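Local coordinates for cytochrome P450 (Zobellia galactanivorans, PDB 6G5O), which belongs to the cytochrome P450 family of haem proteins and holds protoporphyrin IX containing iron in a fold of helices and smaller sheets, at residues T104-E109 with L135-N140; T124-R129 with I380-L385. All blocks are in the same frame, centred on the assembly; numbering follows the deposited sequence.

Contact 1 (T104-E109 with L135-N140)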
ATOM      1  N   THR A 104     -16.187   6.384   9.227  1.00 25.72           N
ATOM      2  CA  THR A 104     -16.033   7.397  10.276  1.00 29.28           C
ATOM      3  C   THR A 104     -16.435   6.812  11.618  1.00 30.93           C
ATOM      4  O   THR A 104     -15.680   6.921  12.581  1.00 31.14           O
ATOM      5  CB  THR A 104     -16.834   8.670   9.958  1.00 27.83           C
ATOM      6  OG1 THR A 104     -16.382   9.174   8.690  1.00 28.94           O
ATOM      7  CG2 THR A 104     -16.637   9.749  11.052  1.00 25.49           C
ATOM      8  N   ALA A 105     -17.577   6.116  11.641  1.00 32.64           N
ATOM      9  CA  ALA A 105     -18.040   5.439  12.865  1.00 34.24           C
ATOM     10  C   ALA A 105     -17.045   4.385  13.392  1.00 33.38           C
ATOM     11  O   ALA A 105     -16.733   4.394  14.581  1.00 34.21           O
ATOM     12  CB  ALA A 105     -19.422   4.841  12.661  1.00 33.45           C
ATOM     13  N   GLN A 106     -16.490   3.544  12.515  1.00 30.89           N
ATOM     14  CA  GLN A 106     -15.441   2.577  12.933  1.00 28.11           C
ATOM     15  C   GLN A 106     -14.222   3.265  13.520  1.00 29.88           C
ATOM     16  O   GLN A 106     -13.634   2.786  14.495  1.00 28.11           O
ATOM     17  CB  GLN A 106     -14.958   1.650  11.781  1.00 24.71           C
ATOM     18  CG  GLN A 106     -16.003   0.734  11.123  1.00 23.05           C
ATOM     19  CD  GLN A 106     -15.394  -0.076   9.968  1.00 24.18           C
ATOM     20  OE1 GLN A 106     -14.232   0.104   9.629  1.00 24.79           O
ATOM     21  NE2 GLN A 106     -16.143  -1.014   9.427  1.00 21.99           N
ATOM     22  N   ILE A 107     -13.798   4.361  12.900  1.00 30.70           N
ATOM     23  CA  ILE A 107     -12.529   4.943  13.278  1.00 30.57           C
ATOM     24  C   ILE A 107     -12.716   5.784  14.578  1.00 32.18           C
ATOM     25  O   ILE A 107     -11.852   5.797  15.469  1.00 32.53           O
ATOM     26  CB  ILE A 107     -11.920   5.731  12.112  1.00 29.51           C
ATOM     27  CG1 ILE A 107     -11.366   4.753  11.064  1.00 28.94           C
ATOM     28  CG2 ILE A 107     -10.799   6.673  12.584  1.00 29.20           C
ATOM     29  CD1 ILE A 107     -10.768   5.423   9.851  1.00 26.47           C
ATOM     30  N   SER A 108     -13.841   6.465  14.662  1.00 31.46           N
ATOM     31  CA  SER A 108     -14.257   7.110  15.877  1.00 38.69           C
ATOM     32  C   SER A 108     -14.267   6.125  17.078  1.00 42.28           C
ATOM     33  O   SER A 108     -13.609   6.369  18.100  1.00 42.74           O
ATOM     34  CB  SER A 108     -15.647   7.706  15.658  1.00 40.26           C
ATOM     35  OG  SER A 108     -16.042   8.415  16.808  1.00 44.69           O
ATOM     36  N   GLU A 109     -14.956   4.989  16.907  1.00 44.58           N
ATOM     37  CA  GLU A 109     -15.000   3.918  17.914  1.00 46.10           C
ATOM     38  C   GLU A 109     -13.623   3.455  18.412  1.00 44.60           C
ATOM     39  O   GLU A 109     -13.375   3.389  19.626  1.00 40.35           O
ATOM     40  CB  GLU A 109     -15.786   2.708  17.402  1.00 58.32           C
ATOM     41  CG  GLU A 109     -15.175   1.348  17.801  1.00 68.78           C
ATOM     42  CD  GLU A 109     -16.182   0.318  18.304  1.00 75.84           C
ATOM     43  OE1 GLU A 109     -16.994  -0.172  17.481  1.00 77.47           O
ATOM     44  OE2 GLU A 109     -16.125  -0.001  19.525  1.00 74.34           O
ATOM     45  N   LEU A 135     -11.774  -3.085   5.779  1.00 21.36           N
ATOM     46  CA  LEU A 135     -11.795  -3.986   4.610  1.00 20.74           C
ATOM     47  C   LEU A 135     -13.156  -4.669   4.421  1.00 25.27           C
ATOM     48  O   LEU A 135     -13.504  -5.031   3.284  1.00 27.30           O
ATOM     49  CB  LEU A 135     -10.680  -5.003   4.698  1.00 21.07           C
ATOM     50  CG  LEU A 135     -10.467  -5.942   3.482  1.00 22.43           C
ATOM     51  CD1 LEU A 135     -10.167  -5.129   2.229  1.00 22.79           C
ATOM     52  CD2 LEU A 135      -9.381  -6.980   3.718  1.00 20.04           C
ATOM     53  N   THR A 136     -13.960  -4.789   5.503  1.00 24.13           N
ATOM     54  CA  THR A 136     -15.306  -5.338   5.409  1.00 23.38           C
ATOM     55  C   THR A 136     -16.231  -4.447   4.562  1.00 25.58           C
ATOM     56  O   THR A 136     -17.164  -4.963   3.849  1.00 23.90           O
ATOM     57  CB  THR A 136     -15.954  -5.538   6.790  1.00 25.67           C
ATOM     58  OG1 THR A 136     -16.032  -4.274   7.473  1.00 24.29           O
ATOM     59  CG2 THR A 136     -15.124  -6.524   7.630  1.00 26.32           C
ATOM     60  N   LEU A 137     -15.983  -3.135   4.620  1.00 21.49           N
ATOM     61  CA  LEU A 137     -16.712  -2.178   3.775  1.00 22.01           C
ATOM     62  C   LEU A 137     -16.341  -2.292   2.302  1.00 20.12           C
ATOM     63  O   LEU A 137     -17.209  -2.246   1.455  1.00 21.35           O
ATOM     64  CB  LEU A 137     -16.485  -0.718   4.201  1.00 23.16           C
ATOM     65  CG  LEU A 137     -16.727  -0.427   5.698  1.00 23.25           C
ATOM     66  CD1 LEU A 137     -16.377   0.995   6.081  1.00 24.29           C
ATOM     67  CD2 LEU A 137     -18.171  -0.738   6.069  1.00 24.21           C
ATOM     68  N   LEU A 138     -15.067  -2.386   2.000  1.00 21.00           N
ATOM     69  CA  LEU A 138     -14.639  -2.504   0.605  1.00 24.65           C
ATOM     70  C   LEU A 138     -15.169  -3.802  -0.019  1.00 23.19           C
ATOM     71  O   LEU A 138     -15.642  -3.795  -1.154  1.00 20.84           O
ATOM     72  CB  LEU A 138     -13.109  -2.467   0.482  1.00 26.31           C
ATOM     73  CG  LEU A 138     -12.541  -2.375  -0.935  1.00 28.21           C
ATOM     74  CD1 LEU A 138     -12.784  -1.011  -1.590  1.00 28.71           C
ATOM     75  CD2 LEU A 138     -11.062  -2.712  -0.948  1.00 26.98           C
ATOM     76  N   LEU A 139     -15.081  -4.884   0.742  1.00 22.73           N
ATOM     77  CA  LEU A 139     -15.517  -6.185   0.303  1.00 25.39           C
ATOM     78  C   LEU A 139     -17.036  -6.401   0.431  1.00 26.67           C
ATOM     79  O   LEU A 139     -17.583  -7.300  -0.216  1.00 23.47           O
ATOM     80  CB  LEU A 139     -14.766  -7.257   1.059  1.00 24.94           C
ATOM     81  CG  LEU A 139     -13.498  -7.822   0.447  1.00 25.64           C
ATOM     82  CD1 LEU A 139     -12.610  -6.710  -0.005  1.00 27.86           C
ATOM     83  CD2 LEU A 139     -12.804  -8.714   1.467  1.00 26.25           C
ATOM     84  N   ASN A 140     -17.697  -5.566   1.246  1.00 29.81           N
ATOM     85  CA  ASN A 140     -19.131  -5.668   1.514  1.00 32.91           C
ATOM     86  C   ASN A 140     -19.485  -7.057   2.076  1.00 34.51           C
ATOM     87  O   ASN A 140     -20.423  -7.711   1.604  1.00 35.56           O
ATOM     88  CB  ASN A 140     -19.957  -5.348   0.258  1.00 35.60           C
ATOM     89  CG  ASN A 140     -21.440  -5.150   0.559  1.00 37.38           C
ATOM     90  OD1 ASN A 140     -21.809  -4.700   1.636  1.00 36.39           O
ATOM     91  ND2 ASN A 140     -22.288  -5.491  -0.395  1.00 32.36           N
TER

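Contact 2 (T124-R129 with I380-L385)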
ATOM      1  N   THR A 124      -0.594  -3.800  16.249  1.00 41.62           N
ATOM      2  CA  THR A 124      -1.594  -4.876  16.376  1.00 43.38           C
ATOM      3  C   THR A 124      -2.939  -4.439  16.973  1.00 42.83           C
ATOM      4  O   THR A 124      -3.998  -4.751  16.413  1.00 37.00           O
ATOM      5  CB  THR A 124      -1.015  -6.052  17.176  1.00 46.83           C
ATOM      6  OG1 THR A 124       0.154  -6.501  16.496  1.00 43.78           O
ATOM      7  CG2 THR A 124      -1.995  -7.223  17.277  1.00 50.15           C
ATOM      8  N   ASP A 125      -2.900  -3.708  18.085  1.00 45.15           N
ATOM      9  CA  ASP A 125      -4.127  -3.320  18.784  1.00 47.39           C
ATOM     10  C   ASP A 125      -4.890  -2.187  18.111  1.00 44.71           C
ATOM     11  O   ASP A 125      -6.060  -1.976  18.422  1.00 48.44           O
ATOM     12  CB  ASP A 125      -3.841  -2.879  20.242  1.00 56.28           C
ATOM     13  CG  ASP A 125      -3.154  -3.973  21.100  1.00 57.43           C
ATOM     14  OD1 ASP A 125      -3.001  -5.149  20.663  1.00 61.81           O
ATOM     15  OD2 ASP A 125      -2.753  -3.612  22.234  1.00 64.78           O
ATOM     16  N   PHE A 126      -4.243  -1.428  17.234  1.00 39.55           N
ATOM     17  CA  PHE A 126      -4.903  -0.278  16.612  1.00 37.10           C
ATOM     18  C   PHE A 126      -4.912  -0.406  15.064  1.00 34.68           C
ATOM     19  O   PHE A 126      -5.951  -0.480  14.476  1.00 35.45           O
ATOM     20  CB  PHE A 126      -4.246   1.037  17.077  1.00 34.16           C
ATOM     21  CG  PHE A 126      -4.946   2.267  16.591  1.00 34.42           C
ATOM     22  CD1 PHE A 126      -4.855   2.657  15.267  1.00 35.12           C
ATOM     23  CD2 PHE A 126      -5.699   3.030  17.448  1.00 36.52           C
ATOM     24  CE1 PHE A 126      -5.514   3.776  14.810  1.00 34.58           C
ATOM     25  CE2 PHE A 126      -6.354   4.154  17.005  1.00 37.03           C
ATOM     26  CZ  PHE A 126      -6.255   4.524  15.674  1.00 36.17           C
ATOM     27  N   ALA A 127      -3.756  -0.457  14.429  1.00 31.39           N
ATOM     28  CA  ALA A 127      -3.662  -0.421  12.977  1.00 32.17           C
ATOM     29  C   ALA A 127      -4.277  -1.658  12.297  1.00 31.19           C
ATOM     30  O   ALA A 127      -5.082  -1.511  11.379  1.00 28.32           O
ATOM     31  CB  ALA A 127      -2.219  -0.243  12.573  1.00 29.64           C
ATOM     32  N   LEU A 128      -3.932  -2.843  12.791  1.00 30.84           N
ATOM     33  CA  LEU A 128      -4.498  -4.106  12.294  1.00 34.54           C
ATOM     34  C   LEU A 128      -6.022  -4.189  12.454  1.00 36.70           C
ATOM     35  O   LEU A 128      -6.727  -4.678  11.566  1.00 39.80           O
ATOM     36  CB  LEU A 128      -3.841  -5.285  12.995  1.00 34.91           C
ATOM     37  CG  LEU A 128      -4.419  -6.676  12.745  1.00 37.25           C
ATOM     38  CD1 LEU A 128      -4.297  -7.120  11.284  1.00 38.30           C
ATOM     39  CD2 LEU A 128      -3.710  -7.696  13.633  1.00 36.59           C
ATOM     40  N   ARG A 129      -6.533  -3.698  13.574  1.00 35.51           N
ATOM     41  CA  ARG A 129      -7.982  -3.646  13.799  1.00 35.51           C
ATOM     42  C   ARG A 129      -8.691  -2.666  12.839  1.00 34.34           C
ATOM     43  O   ARG A 129      -9.750  -2.976  12.306  1.00 30.67           O
ATOM     44  CB  ARG A 129      -8.316  -3.200  15.232  1.00 42.20           C
ATOM     45  CG  ARG A 129      -8.614  -4.291  16.273  1.00 48.64           C
ATOM     46  CD  ARG A 129      -7.351  -4.879  16.854  1.00 50.29           C
ATOM     47  NE  ARG A 129      -7.569  -5.794  17.961  1.00 52.63           N
ATOM     48  CZ  ARG A 129      -6.784  -6.844  18.252  1.00 60.13           C
ATOM     49  NH1 ARG A 129      -5.708  -7.151  17.517  1.00 59.28           N
ATOM     50  NH2 ARG A 129      -7.072  -7.614  19.306  1.00 67.03           N
ATOM     51  N   ILE A 380       2.107   3.504  22.345  1.00 46.05           N
ATOM     52  CA  ILE A 380       1.836   4.920  22.349  1.00 49.18           C
ATOM     53  C   ILE A 380       0.691   5.223  23.273  1.00 50.70           C
ATOM     54  O   ILE A 380      -0.306   4.503  23.297  1.00 55.31           O
ATOM     55  CB  ILE A 380       1.539   5.473  20.917  1.00 47.94           C
ATOM     56  CG1 ILE A 380       2.681   5.104  19.958  1.00 46.73           C
ATOM     57  CG2 ILE A 380       1.383   6.985  20.946  1.00 45.83           C
ATOM     58  CD1 ILE A 380       2.625   5.763  18.599  1.00 47.84           C
ATOM     59  N   LYS A 381       0.843   6.325  23.998  1.00 46.36           N
ATOM     60  CA  LYS A 381      -0.141   6.797  24.938  1.00 46.66           C
ATOM     61  C   LYS A 381      -0.945   7.870  24.227  1.00 46.97           C
ATOM     62  O   LYS A 381      -0.364   8.756  23.630  1.00 49.73           O
ATOM     63  CB  LYS A 381       0.590   7.423  26.134  1.00 53.75           C
ATOM     64  CG  LYS A 381      -0.322   8.039  27.183  1.00 55.63           C
ATOM     65  CD  LYS A 381      -0.434   7.187  28.432  1.00 61.78           C
ATOM     66  CE  LYS A 381      -0.601   8.038  29.702  1.00 60.32           C
ATOM     67  NZ  LYS A 381      -1.945   8.672  29.826  1.00 57.56           N
ATOM     68  N   PHE A 382      -2.274   7.819  24.314  1.00 46.37           N
ATOM     69  CA  PHE A 382      -3.127   8.816  23.703  1.00 44.57           C
ATOM     70  C   PHE A 382      -3.729   9.611  24.846  1.00 51.02           C
ATOM     71  O   PHE A 382      -4.441   9.014  25.650  1.00 61.34           O
ATOM     72  CB  PHE A 382      -4.284   8.148  22.945  1.00 41.49           C
ATOM     73  CG  PHE A 382      -3.899   7.474  21.641  1.00 39.83           C
ATOM     74  CD1 PHE A 382      -2.780   6.674  21.532  1.00 37.67           C
ATOM     75  CD2 PHE A 382      -4.708   7.621  20.522  1.00 40.18           C
ATOM     76  CE1 PHE A 382      -2.460   6.056  20.330  1.00 38.32           C
ATOM     77  CE2 PHE A 382      -4.405   6.979  19.318  1.00 39.41           C
ATOM     78  CZ  PHE A 382      -3.271   6.204  19.226  1.00 38.93           C
ATOM     79  N   ASN A 383      -3.470  10.923  24.944  1.00 51.04           N
ATOM     80  CA  ASN A 383      -4.071  11.753  26.018  1.00 51.83           C
ATOM     81  C   ASN A 383      -5.275  12.522  25.452  1.00 52.07           C
ATOM     82  O   ASN A 383      -5.194  13.089  24.363  1.00 59.48           O
ATOM     83  CB  ASN A 383      -3.048  12.749  26.596  1.00 53.80           C
ATOM     84  CG  ASN A 383      -1.655  12.135  26.815  1.00 58.81           C
ATOM     85  OD1 ASN A 383      -1.494  11.152  27.533  1.00 57.05           O
ATOM     86  ND2 ASN A 383      -0.632  12.724  26.177  1.00 63.65           N
ATOM     87  N   PRO A 384      -6.383  12.589  26.196  1.00 50.25           N
ATOM     88  CA  PRO A 384      -7.641  13.118  25.675  1.00 51.65           C
ATOM     89  C   PRO A 384      -7.753  14.650  25.615  1.00 54.66           C
ATOM     90  O   PRO A 384      -7.183  15.334  26.443  1.00 55.72           O
ATOM     91  CB  PRO A 384      -8.645  12.614  26.712  1.00 53.85           C
ATOM     92  CG  PRO A 384      -7.893  12.694  27.996  1.00 51.08           C
ATOM     93  CD  PRO A 384      -6.479  12.279  27.635  1.00 52.20           C
ATOM     94  N   LEU A 385      -8.532  15.170  24.677  1.00 56.89           N
ATOM     95  CA  LEU A 385      -8.985  16.565  24.733  1.00 58.58           C
ATOM     96  C   LEU A 385     -10.208  16.646  25.655  1.00 60.45           C
ATOM     97  O   LEU A 385     -10.527  17.694  26.227  1.00 52.58           O
ATOM     98  CB  LEU A 385      -9.347  17.075  23.323  1.00 56.93           C
TER

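Contact 1 (T104-E109 with L135-N140)
Two consecutive helices of the P450 fold, 97-117 and 122-139, meet here through the amide end of Q106 and the side chains of T136 and L137. Q106 reaches across with its chain extended beyond CG (chi2 178°). Its amide nitrogen does most of the touching. Q106 NE2 lies 3.8 Å from L137 CG, and both methyl carbons of L137 are close by, each 3.9 Å from that nitrogen. The two side chains approach from opposite directions, and the branched end of L137 meets the amide. Q106 CD adds a contact of 4.1 Å to L137 CD1. The hydroxyl of T136 is near as well, with T136 OG1 3.8 Å from Q106 NE2, too long for a hydrogen bond. Both polar groups turn instead to R133, one turn before T136 and L137 in helix 122-139: Q106 NE2 and T136 OG1 each hydrogen-bond to its backbone oxygen. The amide is thus tied to the backbone of the second helix while its nitrogen rests against leucine carbons. L137 also packs on Y99, K102 and L103 of the first helix. A Schellman motif with N140 at C-prime ends helix 122-139. The contact is packing between two successive P450 helices, the second of which brings L138 to the haem.

Contact 2 (T124-R129 with I380-L385)
F126 meets F382 across this contact, and the segment leading to it starts at T124, in a helix that has only just begun. A wider, pi-type turn spans 124-127. F126 lies within this turn and is buried. Its CB points toward the strand, and with CG anti to the backbone N (chi1 -174°) the ring is carried out to F382. The closest atoms are F126 CE2 and F382 CE2, 4.1 Å apart, in an apolar contact. The two side chains run at a slant to each other, with ring planes at 36° and centroids 5.9 Å apart. On the strand side, F382 is buried too, and its CB points toward the helix. F382 belongs to strand 369-384, the central strand of a three-stranded antiparallel sheet, with 119-121 and 351-366 at its sides. The contact thus packs helix 122-139 of the P450 fold against this sheet. T114 of helix 97-117 touches both F126 and F382, and helix 333-350 also reaches both, with L343 on F126 and L347 on F382. F382 has a second aromatic partner in F354 of the adjoining strand, this time edge-to-face. Further along the helix, A127 packs on I226 and T230 of helix 223-238, whose I233 touches F126. At R129 the side chain folds back along its own helix, where R129 NH1 makes a weak hydrogen bond of 3.1 Å to T124 O.

From the N terminus, the chain first passes through 104-109 in helix 97-117. It then runs through strand 119-121 into helix 122-139. Segment 124-129 comes early in that helix, and 135-140 lies at its end. Contact 1 closes a short loop of 25 residues between neighbouring helices. Contact 2 closes a far longer one of 250 residues, ending near the C terminus. The segments alternate along the chain, so the two loops cross. Their centres are 17 Å apart and their nearest atoms about 6 Å apart, without touching. Helix 122-139 takes part in both, meeting helix 97-117 in contact 1 and the sheet containing strand 369-384 in contact 2.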